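Local coordinates for protein vacuolar aminopeptidase 1 (Saccharomyces cerevisiae, PDB 5JGF) that removes N-terminal amino acids from peptides and proteins as a zinc-dependent vacuolar aminopeptidase, and is the major cargo of the cytoplasm-to-vacuole targeting pathway, at residues Asn346-Pro351 and His361-Asn366; Glu355-Asn360 and Gln401-Lys406; Gly377-Asp382 and Thr427-Ile432. All blocks are in the same frame, centred on the assembly; numbering follows the deposited sequence.

Overall arrangement
All three interactions gather at one end of the mixed sheet of this M18 subunit. Interactions 1 and 2 are mostly buried, their centres about 8 Å apart, and share the loop between strands 339-347 and 369-372. Interaction 1 folds that loop on itself through rings, prolines and a single backbone bond, whereas interaction 2 ties it to strand 400-403 and the chain beyond with a lysine and bridging waters. Interaction 3, its centre about 16 and 15 Å from theirs in turn, is only partly buried; there a turn before helix 383-396 is fixed to strand 426-434 by polar side chains. Interactions 1 and 2 meet a second subunit; all three reach a third, interaction 1 through His361 alone.

Interaction 1: Asn346-Pro351 and His361-Asn366; sequences NHLYNP and HFPVPN
Phe362 stacks face to face on Tyr349 where the loop leaving strand 339-347, in the central mixed sheet of this M18 aminopeptidase fold, doubles back on itself. The ring centroids are 4.3 Å apart and the planes tilt by 28°, with Tyr349 CD1 over the centre of the Phe362 ring and Phe362 CZ nearer the rim of the tyrosine. Tyr349 CG lies anti to the backbone N (chi1 179°), which lets its side chain run alongside that of Phe362 in the same direction. An alanine in place of Phe362 would strip the stacking partner from one face of Tyr349 and would probably leave the phenol freer to turn. Pro363 comes next: its CD presses on His347 O at 3.1 Å, a buried oxygen that has no hydrogen-bond partner. Its own carbonyl O accepts Tyr349 N at 3.0 Å in a nearly straight bond (168° at the hydrogen). Val364 points away from 346-351 and packs on Phe190 of a second subunit, while its backbone C lies 3.3 Å from Leu348 CD2. The other branch of that leucine meets the next proline, Leu348 CD1 sitting 4.0 Å from Pro365 CG.

Interaction 2: Glu355-Asn360 and Gln401-Lys406; sequences EVYLKN and QYFQIK
Tyr357 and Phe403 bring their rings together obliquely, CE2 of Tyr357 lying 4.2 Å from CE2 of Phe403, at the edge of the phenylalanine and near its plane. Each ring has a further aromatic neighbour: Tyr349 meets Tyr357 edge to face, and His347, a probable substrate-binding residue, meets Phe403 in the same manner. Phe170 of a second subunit packs against both. Beyond this pair, Leu358 and Lys406 form the centre of the contact. The leucine has CG anti to its backbone N (chi1 178°), and this puts CB and the CD2 branch against the carbonyl oxygens, Leu358 CB 3.4 Å from Gln404 O and CD2 3.5 Å from Ile405 O, while CD1 faces Lys406. Lys406 lays its aliphatic chain across Leu358, with Lys406 CG 3.5 Å from Leu358 N. A bend at chi3 (64°) then steers Lys406 NZ to donate a hydrogen bond to Glu355 O, 2.8 Å away, where the donor sits 44° above the carbonyl plane. Three waters bridge the two backbones and the lysine. One accepts from Lys406 N and donates to Val356 O at 2.7 Å; another accepts from Leu358 N at 2.8 Å and donates to Gln404 O. A third joins Lys406 NZ to Tyr357 O. In this way the loop after strand 339-347 is held to the chain that continues from strand 400-403, an edge strand of the mixed sheet within this chain, which pairs with strand 369-372 and whose Tyr402 OH bonds Glu390 on helix 383-396.

Interaction 3: Gly377-Asp382 and Thr427-Ile432; sequences GHMATD and TIDLGI
The nearest pair of CA atoms is Thr381 and Ile428, 4.4 Å apart, where the turn before helix 383-396 runs up to strand 426-434 of the mixed sheet in this M18 fold. Asp429 and Thr381 fasten the two. Asp429 OD2 accepts Ala380 N at 2.8 Å in an almost straight bond (177°), met on its anti side and 15° out of the carboxylate plane. Thr381 OG1, set beside its backbone N and anti to the carbonyl carbon (chi1 -55°), takes the N-H of Asp429 at 2.9 Å and also bonds Ser372 O, so this hydroxyl ties the turn to two neighbouring strands. The other carboxylate oxygen, OD1, bonds Thr414 OG1 and Ser342 OG, with the side chain about 5 Å from that of the zinc ligand Asp344. Met379 crosses Asp429 at about a right angle, SD lying 3.7 Å from Asp429 CB. Nearer the start of the strand segment, Ala380 CB packs on Thr427 CB at 3.9 Å. Asp382 caps the helix N-terminus through Gly385 N and forms a salt bridge with Arg426. Two waters bridge the backbones: one links Thr427 N to Ala380 O, the other accepts from Asp382 N and donates to Thr427 O at 2.8 Å.

Interaction 1: Asn346-Pro351 and His361-Asn366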
ATOM      1  N   ASN D 346       5.108  14.264 -38.646  1.00 12.05           N
ATOM      2  CA  ASN D 346       5.743  14.292 -37.340  1.00 12.91           C
ATOM      3  C   ASN D 346       4.937  15.246 -36.462  1.00 13.13           C
ATOM      4  O   ASN D 346       3.866  15.708 -36.863  1.00 12.63           O
ATOM      5  CB  ASN D 346       7.225  14.693 -37.418  1.00 14.14           C
ATOM      6  CG  ASN D 346       7.514  15.667 -38.532  1.00 16.83           C
ATOM      7  OD1 ASN D 346       6.771  16.615 -38.748  1.00 17.34           O
ATOM      8  ND2 ASN D 346       8.621  15.443 -39.239  1.00 18.20           N
ATOM      9  N   HIS D 347       5.448  15.562 -35.280  1.00 12.37           N
ATOM     10  CA  HIS D 347       4.686  16.370 -34.336  1.00 12.48           C
ATOM     11  C   HIS D 347       4.870  17.873 -34.260  1.00 12.02           C
ATOM     12  O   HIS D 347       5.962  18.363 -33.978  1.00 11.82           O
ATOM     13  CB  HIS D 347       4.892  15.803 -32.930  1.00 11.29           C
ATOM     14  CG  HIS D 347       4.655  14.330 -32.830  1.00 13.35           C
ATOM     15  ND1 HIS D 347       3.393  13.776 -32.837  1.00 13.78           N
ATOM     16  CD2 HIS D 347       5.521  13.292 -32.730  1.00 15.73           C
ATOM     17  CE1 HIS D 347       3.490  12.462 -32.745  1.00 14.71           C
ATOM     18  NE2 HIS D 347       4.771  12.143 -32.680  1.00 15.45           N
ATOM     19  N   LEU D 348       3.782  18.602 -34.486  1.00 11.95           N
ATOM     20  CA  LEU D 348       3.808  20.051 -34.355  1.00 12.20           C
ATOM     21  C   LEU D 348       3.864  20.335 -32.859  1.00 13.84           C
ATOM     22  O   LEU D 348       3.314  19.581 -32.056  1.00 12.09           O
ATOM     23  CB  LEU D 348       2.523  20.681 -34.896  1.00 13.46           C
ATOM     24  CG  LEU D 348       2.427  21.074 -36.366  1.00 14.96           C
ATOM     25  CD1 LEU D 348       1.020  21.603 -36.651  1.00 12.05           C
ATOM     26  CD2 LEU D 348       3.473  22.139 -36.681  1.00 12.89           C
ATOM     27  N   TYR D 349       4.526  21.422 -32.489  1.00 12.89           N
ATOM     28  CA  TYR D 349       4.599  21.819 -31.094  1.00 14.41           C
ATOM     29  C   TYR D 349       3.172  22.041 -30.593  1.00 13.65           C
ATOM     30  O   TYR D 349       2.392  22.741 -31.237  1.00 13.03           O
ATOM     31  CB  TYR D 349       5.372  23.132 -30.978  1.00 13.59           C
ATOM     32  CG  TYR D 349       5.487  23.667 -29.568  1.00 14.15           C
ATOM     33  CD1 TYR D 349       6.365  23.089 -28.652  1.00 16.51           C
ATOM     34  CD2 TYR D 349       4.729  24.762 -29.155  1.00 15.00           C
ATOM     35  CE1 TYR D 349       6.490  23.595 -27.353  1.00 18.03           C
ATOM     36  CE2 TYR D 349       4.845  25.274 -27.861  1.00 17.13           C
ATOM     37  CZ  TYR D 349       5.727  24.686 -26.969  1.00 17.62           C
ATOM     38  OH  TYR D 349       5.855  25.191 -25.694  1.00 21.08           O
ATOM     39  N   ASN D 350       2.821  21.429 -29.465  1.00 14.14           N
ATOM     40  CA  ASN D 350       1.492  21.626 -28.877  1.00 13.09           C
ATOM     41  C   ASN D 350       1.767  22.527 -27.675  1.00 13.02           C
ATOM     42  O   ASN D 350       2.364  22.088 -26.694  1.00 13.01           O
ATOM     43  CB  ASN D 350       0.886  20.300 -28.405  1.00 11.26           C
ATOM     44  CG  ASN D 350      -0.525  20.469 -27.867  1.00 12.19           C
ATOM     45  OD1 ASN D 350      -0.827  21.464 -27.209  1.00 10.37           O
ATOM     46  ND2 ASN D 350      -1.391  19.494 -28.134  1.00 12.33           N
ATOM     47  N   PRO D 351       1.336  23.798 -27.737  1.00 13.29           N
ATOM     48  CA  PRO D 351       1.559  24.757 -26.650  1.00 13.61           C
ATOM     49  C   PRO D 351       1.045  24.388 -25.265  1.00 13.83           C
ATOM     50  O   PRO D 351       1.506  24.945 -24.267  1.00 14.63           O
ATOM     51  CB  PRO D 351       0.921  26.038 -27.189  1.00 13.41           C
ATOM     52  CG  PRO D 351      -0.220  25.519 -28.005  1.00 13.95           C
ATOM     53  CD  PRO D 351       0.420  24.360 -28.748  1.00 12.71           C
ATOM     54  N   HIS D 361      14.021  21.835 -31.108  1.00 14.18           N
ATOM     55  CA  HIS D 361      13.772  20.661 -31.940  1.00 14.01           C
ATOM     56  C   HIS D 361      12.291  20.339 -32.123  1.00 13.23           C
ATOM     57  O   HIS D 361      11.869  19.190 -31.973  1.00 13.17           O
ATOM     58  CB  HIS D 361      14.480  19.422 -31.381  1.00 13.76           C
ATOM     59  CG  HIS D 361      15.968  19.558 -31.290  1.00 14.77           C
ATOM     60  ND1 HIS D 361      16.590  20.304 -30.313  1.00 14.74           N
ATOM     61  CD2 HIS D 361      16.960  19.025 -32.045  1.00 15.25           C
ATOM     62  CE1 HIS D 361      17.900  20.223 -30.466  1.00 14.72           C
ATOM     63  NE2 HIS D 361      18.151  19.453 -31.510  1.00 14.46           N
ATOM     64  N   PHE D 362      11.497  21.359 -32.423  1.00 13.15           N
ATOM     65  CA  PHE D 362      10.083  21.151 -32.688  1.00 13.41           C
ATOM     66  C   PHE D 362       9.663  22.115 -33.787  1.00 12.95           C
ATOM     67  O   PHE D 362      10.214  23.211 -33.910  1.00 14.85           O
ATOM     68  CB  PHE D 362       9.224  21.338 -31.423  1.00 14.31           C
ATOM     69  CG  PHE D 362       9.318  22.706 -30.802  1.00 13.84           C
ATOM     70  CD1 PHE D 362       8.731  23.810 -31.411  1.00 14.55           C
ATOM     71  CD2 PHE D 362       9.979  22.882 -29.588  1.00 16.44           C
ATOM     72  CE1 PHE D 362       8.795  25.074 -30.821  1.00 16.53           C
ATOM     73  CE2 PHE D 362      10.050  24.143 -28.987  1.00 16.19           C
ATOM     74  CZ  PHE D 362       9.457  25.238 -29.604  1.00 16.40           C
ATOM     75  N   PRO D 363       8.709  21.697 -34.631  1.00 12.80           N
ATOM     76  CA  PRO D 363       8.208  22.517 -35.733  1.00 11.77           C
ATOM     77  C   PRO D 363       6.957  23.307 -35.358  1.00 13.19           C
ATOM     78  O   PRO D 363       6.282  22.999 -34.377  1.00 11.68           O
ATOM     79  CB  PRO D 363       7.913  21.481 -36.804  1.00 12.26           C
ATOM     80  CG  PRO D 363       7.338  20.354 -35.982  1.00 11.78           C
ATOM     81  CD  PRO D 363       8.273  20.294 -34.779  1.00 11.17           C
ATOM     82  N   VAL D 364       6.664  24.331 -36.150  1.00 12.54           N
ATOM     83  CA  VAL D 364       5.481  25.149 -35.946  1.00 13.19           C
ATOM     84  C   VAL D 364       4.723  25.146 -37.269  1.00 13.21           C
ATOM     85  O   VAL D 364       5.255  24.723 -38.296  1.00 12.60           O
ATOM     86  CB  VAL D 364       5.847  26.587 -35.523  1.00 14.69           C
ATOM     87  CG1 VAL D 364       6.585  26.549 -34.185  1.00 13.09           C
ATOM     88  CG2 VAL D 364       6.707  27.257 -36.586  1.00 15.24           C
ATOM     89  N   PRO D 365       3.469  25.613 -37.266  1.00 13.45           N
ATOM     90  CA  PRO D 365       2.666  25.632 -38.492  1.00 13.66           C
ATOM     91  C   PRO D 365       3.075  26.615 -39.588  1.00 14.22           C
ATOM     92  O   PRO D 365       3.662  27.661 -39.322  1.00 12.84           O
ATOM     93  CB  PRO D 365       1.256  25.946 -37.983  1.00 15.39           C
ATOM     94  CG  PRO D 365       1.298  25.576 -36.511  1.00 15.32           C
ATOM     95  CD  PRO D 365       2.663  26.027 -36.105  1.00 13.36           C
ATOM     96  N   ASN D 366       2.744  26.244 -40.821  1.00 12.88           N
ATOM     97  CA  ASN D 366       2.961  27.072 -42.004  1.00 13.65           C
ATOM     98  C   ASN D 366       4.361  27.593 -42.301  1.00 14.60           C
ATOM     99  O   ASN D 366       4.520  28.700 -42.825  1.00 14.70           O
ATOM    100  CB  ASN D 366       1.971  28.239 -41.953  1.00 13.49           C
ATOM    101  CG  ASN D 366       0.548  27.767 -41.723  1.00 13.59           C
ATOM    102  OD1 ASN D 366       0.066  26.871 -42.412  1.00 14.80           O
ATOM    103  ND2 ASN D 366      -0.129  28.364 -40.750  1.00 12.37           N
TER

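Interaction 2: Glu355-Asn360 and Gln401-Lys406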
ATOM      1  N   GLU D 355       6.205  20.603 -21.879  1.00 17.67           N
ATOM      2  CA  GLU D 355       7.122  19.686 -21.219  1.00 19.29           C
ATOM      3  C   GLU D 355       7.524  18.433 -22.003  1.00 17.95           C
ATOM      4  O   GLU D 355       8.458  17.731 -21.603  1.00 17.78           O
ATOM      5  CB  GLU D 355       6.553  19.278 -19.850  1.00 19.70           C
ATOM      6  CG  GLU D 355       5.337  18.348 -19.879  1.00 21.23           C
ATOM      7  CD  GLU D 355       4.026  19.041 -20.250  1.00 19.11           C
ATOM      8  OE1 GLU D 355       3.997  20.278 -20.405  1.00 18.88           O
ATOM      9  OE2 GLU D 355       3.011  18.331 -20.379  1.00 22.81           O
ATOM     10  N   VAL D 356       6.837  18.135 -23.104  1.00 16.62           N
ATOM     11  CA  VAL D 356       7.193  16.949 -23.882  1.00 17.47           C
ATOM     12  C   VAL D 356       7.909  17.288 -25.187  1.00 16.96           C
ATOM     13  O   VAL D 356       8.295  16.392 -25.940  1.00 17.50           O
ATOM     14  CB  VAL D 356       5.958  16.066 -24.211  1.00 17.51           C
ATOM     15  CG1 VAL D 356       5.249  15.663 -22.930  1.00 17.01           C
ATOM     16  CG2 VAL D 356       5.013  16.799 -25.143  1.00 18.15           C
ATOM     17  N   TYR D 357       8.082  18.577 -25.457  1.00 16.28           N
ATOM     18  CA  TYR D 357       8.768  18.992 -26.671  1.00 15.39           C
ATOM     19  C   TYR D 357      10.181  19.484 -26.383  1.00 15.78           C
ATOM     20  O   TYR D 357      10.415  20.237 -25.436  1.00 16.05           O
ATOM     21  CB  TYR D 357       7.964  20.064 -27.405  1.00 15.08           C
ATOM     22  CG  TYR D 357       6.722  19.515 -28.075  1.00 15.33           C
ATOM     23  CD1 TYR D 357       5.511  19.416 -27.384  1.00 15.46           C
ATOM     24  CD2 TYR D 357       6.766  19.054 -29.392  1.00 15.29           C
ATOM     25  CE1 TYR D 357       4.374  18.872 -27.993  1.00 15.28           C
ATOM     26  CE2 TYR D 357       5.638  18.509 -30.008  1.00 16.63           C
ATOM     27  CZ  TYR D 357       4.446  18.422 -29.304  1.00 16.56           C
ATOM     28  OH  TYR D 357       3.332  17.892 -29.917  1.00 17.34           O
ATOM     29  N   LEU D 358      11.119  19.042 -27.212  1.00 14.04           N
ATOM     30  CA  LEU D 358      12.526  19.394 -27.062  1.00 13.75           C
ATOM     31  C   LEU D 358      12.838  20.782 -27.604  1.00 15.62           C
ATOM     32  O   LEU D 358      12.635  21.062 -28.787  1.00 12.92           O
ATOM     33  CB  LEU D 358      13.389  18.350 -27.779  1.00 13.12           C
ATOM     34  CG  LEU D 358      14.907  18.551 -27.777  1.00 14.75           C
ATOM     35  CD1 LEU D 358      15.442  18.512 -26.347  1.00 15.15           C
ATOM     36  CD2 LEU D 358      15.552  17.456 -28.616  1.00 13.51           C
ATOM     37  N   LYS D 359      13.336  21.650 -26.728  1.00 14.84           N
ATOM     38  CA  LYS D 359      13.682  23.009 -27.111  1.00 17.72           C
ATOM     39  C   LYS D 359      14.609  22.980 -28.322  1.00 17.18           C
ATOM     40  O   LYS D 359      15.559  22.196 -28.368  1.00 16.59           O
ATOM     41  CB  LYS D 359      14.364  23.725 -25.943  1.00 19.95           C
ATOM     42  CG  LYS D 359      14.656  25.196 -26.194  1.00 26.25           C
ATOM     43  CD  LYS D 359      15.193  25.868 -24.939  1.00 32.55           C
ATOM     44  CE  LYS D 359      15.477  27.344 -25.181  1.00 37.47           C
ATOM     45  NZ  LYS D 359      14.254  28.072 -25.615  1.00 42.24           N
ATOM     46  N   ASN D 360      14.311  23.840 -29.293  1.00 16.44           N
ATOM     47  CA  ASN D 360      15.070  23.956 -30.536  1.00 16.01           C
ATOM     48  C   ASN D 360      14.896  22.770 -31.477  1.00 16.61           C
ATOM     49  O   ASN D 360      15.545  22.709 -32.523  1.00 15.51           O
ATOM     50  CB  ASN D 360      16.562  24.165 -30.251  1.00 17.12           C
ATOM     51  CG  ASN D 360      16.835  25.469 -29.528  1.00 19.77           C
ATOM     52  OD1 ASN D 360      16.252  26.503 -29.858  1.00 20.94           O
ATOM     53  ND2 ASN D 360      17.729  25.430 -28.548  1.00 19.47           N
ATOM     54  N   GLN D 401      12.437  22.473 -40.832  1.00 15.35           N
ATOM     55  CA  GLN D 401      12.297  22.489 -39.379  1.00 14.59           C
ATOM     56  C   GLN D 401      12.827  21.180 -38.818  1.00 14.59           C
ATOM     57  O   GLN D 401      13.113  20.249 -39.568  1.00 13.06           O
ATOM     58  CB  GLN D 401      10.831  22.660 -38.985  1.00 13.79           C
ATOM     59  CG  GLN D 401      10.130  23.800 -39.696  1.00 14.35           C
ATOM     60  CD  GLN D 401       8.793  24.118 -39.068  1.00 14.80           C
ATOM     61  OE1 GLN D 401       8.725  24.783 -38.034  1.00 12.45           O
ATOM     62  NE2 GLN D 401       7.721  23.632 -39.682  1.00 12.54           N
ATOM     63  N   TYR D 402      12.947  21.111 -37.497  1.00 14.04           N
ATOM     64  CA  TYR D 402      13.460  19.915 -36.837  1.00 13.37           C
ATOM     65  C   TYR D 402      12.510  19.332 -35.805  1.00 14.13           C
ATOM     66  O   TYR D 402      11.773  20.063 -35.142  1.00 12.12           O
ATOM     67  CB  TYR D 402      14.737  20.224 -36.053  1.00 14.86           C
ATOM     68  CG  TYR D 402      16.012  20.474 -36.817  1.00 16.08           C
ATOM     69  CD1 TYR D 402      16.103  20.263 -38.192  1.00 17.26           C
ATOM     70  CD2 TYR D 402      17.154  20.888 -36.135  1.00 17.96           C
ATOM     71  CE1 TYR D 402      17.315  20.461 -38.868  1.00 17.67           C
ATOM     72  CE2 TYR D 402      18.355  21.085 -36.789  1.00 20.04           C
ATOM     73  CZ  TYR D 402      18.434  20.871 -38.152  1.00 19.73           C
ATOM     74  OH  TYR D 402      19.645  21.063 -38.776  1.00 22.86           O
ATOM     75  N   PHE D 403      12.542  18.009 -35.675  1.00 13.30           N
ATOM     76  CA  PHE D 403      11.802  17.335 -34.623  1.00 14.15           C
ATOM     77  C   PHE D 403      12.629  16.167 -34.108  1.00 13.76           C
ATOM     78  O   PHE D 403      13.071  15.309 -34.878  1.00 14.37           O
ATOM     79  CB  PHE D 403      10.432  16.797 -35.043  1.00 15.17           C
ATOM     80  CG  PHE D 403       9.740  16.049 -33.925  1.00 15.74           C
ATOM     81  CD1 PHE D 403       9.922  14.677 -33.765  1.00 16.05           C
ATOM     82  CD2 PHE D 403       9.030  16.743 -32.948  1.00 15.12           C
ATOM     83  CE1 PHE D 403       9.417  14.008 -32.643  1.00 17.34           C
ATOM     84  CE2 PHE D 403       8.522  16.087 -31.822  1.00 16.79           C
ATOM     85  CZ  PHE D 403       8.718  14.717 -31.670  1.00 15.32           C
ATOM     86  N   GLN D 404      12.861  16.172 -32.798  1.00 13.31           N
ATOM     87  CA  GLN D 404      13.583  15.110 -32.108  1.00 14.03           C
ATOM     88  C   GLN D 404      12.966  15.075 -30.714  1.00 13.20           C
ATOM     89  O   GLN D 404      12.545  16.108 -30.201  1.00 13.65           O
ATOM     90  CB  GLN D 404      15.089  15.402 -32.010  1.00 13.25           C
ATOM     91  CG  GLN D 404      15.866  14.285 -31.287  1.00 13.72           C
ATOM     92  CD  GLN D 404      17.370  14.349 -31.512  1.00 16.51           C
ATOM     93  OE1 GLN D 404      17.832  14.558 -32.635  1.00 16.07           O
ATOM     94  NE2 GLN D 404      18.140  14.148 -30.446  1.00 14.15           N
ATOM     95  N   ILE D 405      12.895  13.894 -30.111  1.00 14.03           N
ATOM     96  CA  ILE D 405      12.305  13.765 -28.779  1.00 14.82           C
ATOM     97  C   ILE D 405      13.267  14.196 -27.681  1.00 15.69           C
ATOM     98  O   ILE D 405      14.480  14.228 -27.882  1.00 14.87           O
ATOM     99  CB  ILE D 405      11.893  12.303 -28.481  1.00 13.86           C
ATOM    100  CG1 ILE D 405      13.137  11.404 -28.482  1.00 15.50           C
ATOM    101  CG2 ILE D 405      10.880  11.820 -29.512  1.00 13.43           C
ATOM    102  CD1 ILE D 405      12.905  10.020 -27.881  1.00 15.61           C
ATOM    103  N   LYS D 406      12.720  14.546 -26.520  1.00 15.74           N
ATOM    104  CA  LYS D 406      13.559  14.911 -25.385  1.00 15.24           C
ATOM    105  C   LYS D 406      14.178  13.592 -24.934  1.00 14.89           C
ATOM    106  O   LYS D 406      13.611  12.525 -25.184  1.00 14.94           O
ATOM    107  CB  LYS D 406      12.703  15.516 -24.264  1.00 15.24           C
ATOM    108  CG  LYS D 406      12.064  16.846 -24.648  1.00 17.23           C
ATOM    109  CD  LYS D 406      11.178  17.411 -23.543  1.00 18.71           C
ATOM    110  CE  LYS D 406      11.973  17.755 -22.293  1.00 19.71           C
ATOM    111  NZ  LYS D 406      11.129  18.465 -21.280  1.00 21.17           N
TER
HETATM  112  O   HOH W   1       9.794  14.346 -26.717  1.00 16.71           O
HETATM  113  O   HOH W   2      10.553  20.931 -22.702  1.00 19.63           O
HETATM  114  O   HOH W   3      10.486  18.075 -29.742  1.00 15.14           O

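Interaction 3: Gly377-Asp382 and Thr427-Ile432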
ATOM      1  N   GLY D 377      17.939   5.020 -33.639  1.00 15.26           N
ATOM      2  CA  GLY D 377      17.344   4.153 -34.641  1.00 15.65           C
ATOM      3  C   GLY D 377      15.873   4.266 -34.989  1.00 15.96           C
ATOM      4  O   GLY D 377      15.396   3.498 -35.827  1.00 15.81           O
ATOM      5  N   HIS D 378      15.143   5.193 -34.372  1.00 15.40           N
ATOM      6  CA  HIS D 378      13.724   5.331 -34.696  1.00 17.03           C
ATOM      7  C   HIS D 378      13.536   5.978 -36.066  1.00 17.11           C
ATOM      8  O   HIS D 378      12.516   5.768 -36.724  1.00 16.63           O
ATOM      9  CB  HIS D 378      12.995   6.151 -33.629  1.00 19.14           C
ATOM     10  CG  HIS D 378      13.014   5.517 -32.276  1.00 23.28           C
ATOM     11  ND1 HIS D 378      14.055   5.688 -31.389  1.00 25.58           N
ATOM     12  CD2 HIS D 378      12.147   4.665 -31.678  1.00 26.20           C
ATOM     13  CE1 HIS D 378      13.829   4.969 -30.304  1.00 25.68           C
ATOM     14  NE2 HIS D 378      12.679   4.338 -30.454  1.00 27.59           N
ATOM     15  N   MET D 379      14.523   6.771 -36.476  1.00 15.17           N
ATOM     16  CA  MET D 379      14.506   7.447 -37.776  1.00 15.63           C
ATOM     17  C   MET D 379      15.806   7.064 -38.486  1.00 14.88           C
ATOM     18  O   MET D 379      16.810   6.804 -37.832  1.00 15.94           O
ATOM     19  CB  MET D 379      14.455   8.965 -37.595  1.00 14.15           C
ATOM     20  CG  MET D 379      13.240   9.480 -36.825  1.00 16.24           C
ATOM     21  SD  MET D 379      11.682   9.141 -37.666  1.00 19.08           S
ATOM     22  CE  MET D 379      10.583   8.902 -36.265  1.00 19.24           C
ATOM     23  N   ALA D 380      15.788   7.032 -39.814  1.00 14.91           N
ATOM     24  CA  ALA D 380      16.978   6.664 -40.589  1.00 15.61           C
ATOM     25  C   ALA D 380      17.851   7.871 -40.939  1.00 15.63           C
ATOM     26  O   ALA D 380      18.968   7.716 -41.444  1.00 14.12           O
ATOM     27  CB  ALA D 380      16.558   5.945 -41.864  1.00 14.03           C
ATOM     28  N   THR D 381      17.335   9.065 -40.666  1.00 15.16           N
ATOM     29  CA  THR D 381      18.031  10.320 -40.950  1.00 15.50           C
ATOM     30  C   THR D 381      19.466  10.339 -40.416  1.00 17.42           C
ATOM     31  O   THR D 381      19.711  10.004 -39.252  1.00 16.12           O
ATOM     32  CB  THR D 381      17.258  11.511 -40.343  1.00 15.24           C
ATOM     33  OG1 THR D 381      15.907  11.492 -40.820  1.00 15.59           O
ATOM     34  CG2 THR D 381      17.907  12.835 -40.733  1.00 17.16           C
ATOM     35  N   ASP D 382      20.413  10.722 -41.272  1.00 15.57           N
ATOM     36  CA  ASP D 382      21.818  10.798 -40.872  1.00 16.76           C
ATOM     37  C   ASP D 382      22.390  12.180 -41.199  1.00 16.64           C
ATOM     38  O   ASP D 382      21.695  13.027 -41.768  1.00 16.62           O
ATOM     39  CB  ASP D 382      22.652   9.695 -41.545  1.00 17.67           C
ATOM     40  CG  ASP D 382      22.662   9.796 -43.064  1.00 20.28           C
ATOM     41  OD1 ASP D 382      22.227  10.831 -43.609  1.00 18.63           O
ATOM     42  OD2 ASP D 382      23.120   8.831 -43.714  1.00 20.24           O
ATOM     43  N   THR D 427      18.579   7.070 -46.466  1.00 14.02           N
ATOM     44  CA  THR D 427      17.174   7.406 -46.290  1.00 13.33           C
ATOM     45  C   THR D 427      17.011   8.539 -45.287  1.00 12.77           C
ATOM     46  O   THR D 427      17.679   8.567 -44.254  1.00 12.86           O
ATOM     47  CB  THR D 427      16.406   6.162 -45.802  1.00 14.04           C
ATOM     48  OG1 THR D 427      16.536   5.119 -46.779  1.00 15.45           O
ATOM     49  CG2 THR D 427      14.933   6.477 -45.571  1.00 13.59           C
ATOM     50  N   ILE D 428      16.117   9.470 -45.603  1.00 11.94           N
ATOM     51  CA  ILE D 428      15.869  10.622 -44.751  1.00 12.49           C
ATOM     52  C   ILE D 428      14.420  10.653 -44.287  1.00 13.43           C
ATOM     53  O   ILE D 428      13.499  10.707 -45.104  1.00 12.28           O
ATOM     54  CB  ILE D 428      16.174  11.926 -45.519  1.00 16.76           C
ATOM     55  CG1 ILE D 428      17.590  11.850 -46.095  1.00 20.79           C
ATOM     56  CG2 ILE D 428      16.028  13.136 -44.596  1.00 17.55           C
ATOM     57  CD1 ILE D 428      17.789  12.661 -47.350  1.00 22.02           C
ATOM     58  N   ASP D 429      14.218  10.604 -42.974  1.00 12.53           N
ATOM     59  CA  ASP D 429      12.872  10.658 -42.425  1.00 12.13           C
ATOM     60  C   ASP D 429      12.494  12.113 -42.196  1.00 12.57           C
ATOM     61  O   ASP D 429      13.218  12.860 -41.540  1.00 12.48           O
ATOM     62  CB  ASP D 429      12.795   9.879 -41.106  1.00 14.23           C
ATOM     63  CG  ASP D 429      12.492   8.404 -41.317  1.00 12.74           C
ATOM     64  OD1 ASP D 429      11.335   8.073 -41.657  1.00 15.03           O
ATOM     65  OD2 ASP D 429      13.411   7.580 -41.149  1.00 14.70           O
ATOM     66  N   LEU D 430      11.363  12.513 -42.764  1.00 12.31           N
ATOM     67  CA  LEU D 430      10.868  13.875 -42.630  1.00 11.48           C
ATOM     68  C   LEU D 430       9.385  13.853 -42.943  1.00 12.29           C
ATOM     69  O   LEU D 430       8.828  12.806 -43.264  1.00 13.89           O
ATOM     70  CB  LEU D 430      11.601  14.809 -43.602  1.00 11.67           C
ATOM     71  CG  LEU D 430      11.758  14.371 -45.067  1.00 12.98           C
ATOM     72  CD1 LEU D 430      10.407  14.287 -45.754  1.00 14.74           C
ATOM     73  CD2 LEU D 430      12.662  15.376 -45.792  1.00 13.86           C
ATOM     74  N   GLY D 431       8.737  15.004 -42.852  1.00 12.13           N
ATOM     75  CA  GLY D 431       7.323  15.034 -43.147  1.00 13.58           C
ATOM     76  C   GLY D 431       6.691  16.349 -42.777  1.00 13.41           C
ATOM     77  O   GLY D 431       7.365  17.262 -42.305  1.00 13.16           O
ATOM     78  N   ILE D 432       5.393  16.447 -43.022  1.00 11.33           N
ATOM     79  CA  ILE D 432       4.638  17.642 -42.695  1.00 13.00           C
ATOM     80  C   ILE D 432       4.170  17.407 -41.265  1.00 13.66           C
ATOM     81  O   ILE D 432       3.564  16.377 -40.971  1.00 13.75           O
ATOM     82  CB  ILE D 432       3.423  17.793 -43.636  1.00 13.44           C
ATOM     83  CG1 ILE D 432       3.911  17.905 -45.087  1.00 14.05           C
ATOM     84  CG2 ILE D 432       2.602  19.019 -43.243  1.00 12.50           C
ATOM     85  CD1 ILE D 432       2.797  17.892 -46.129  1.00 15.25           C
TER
HETATM   86  O   HOH W   4      19.880   6.388 -43.958  1.00 14.08           O
HETATM   87  O   HOH W   5      19.623  10.541 -44.016  1.00 16.34           O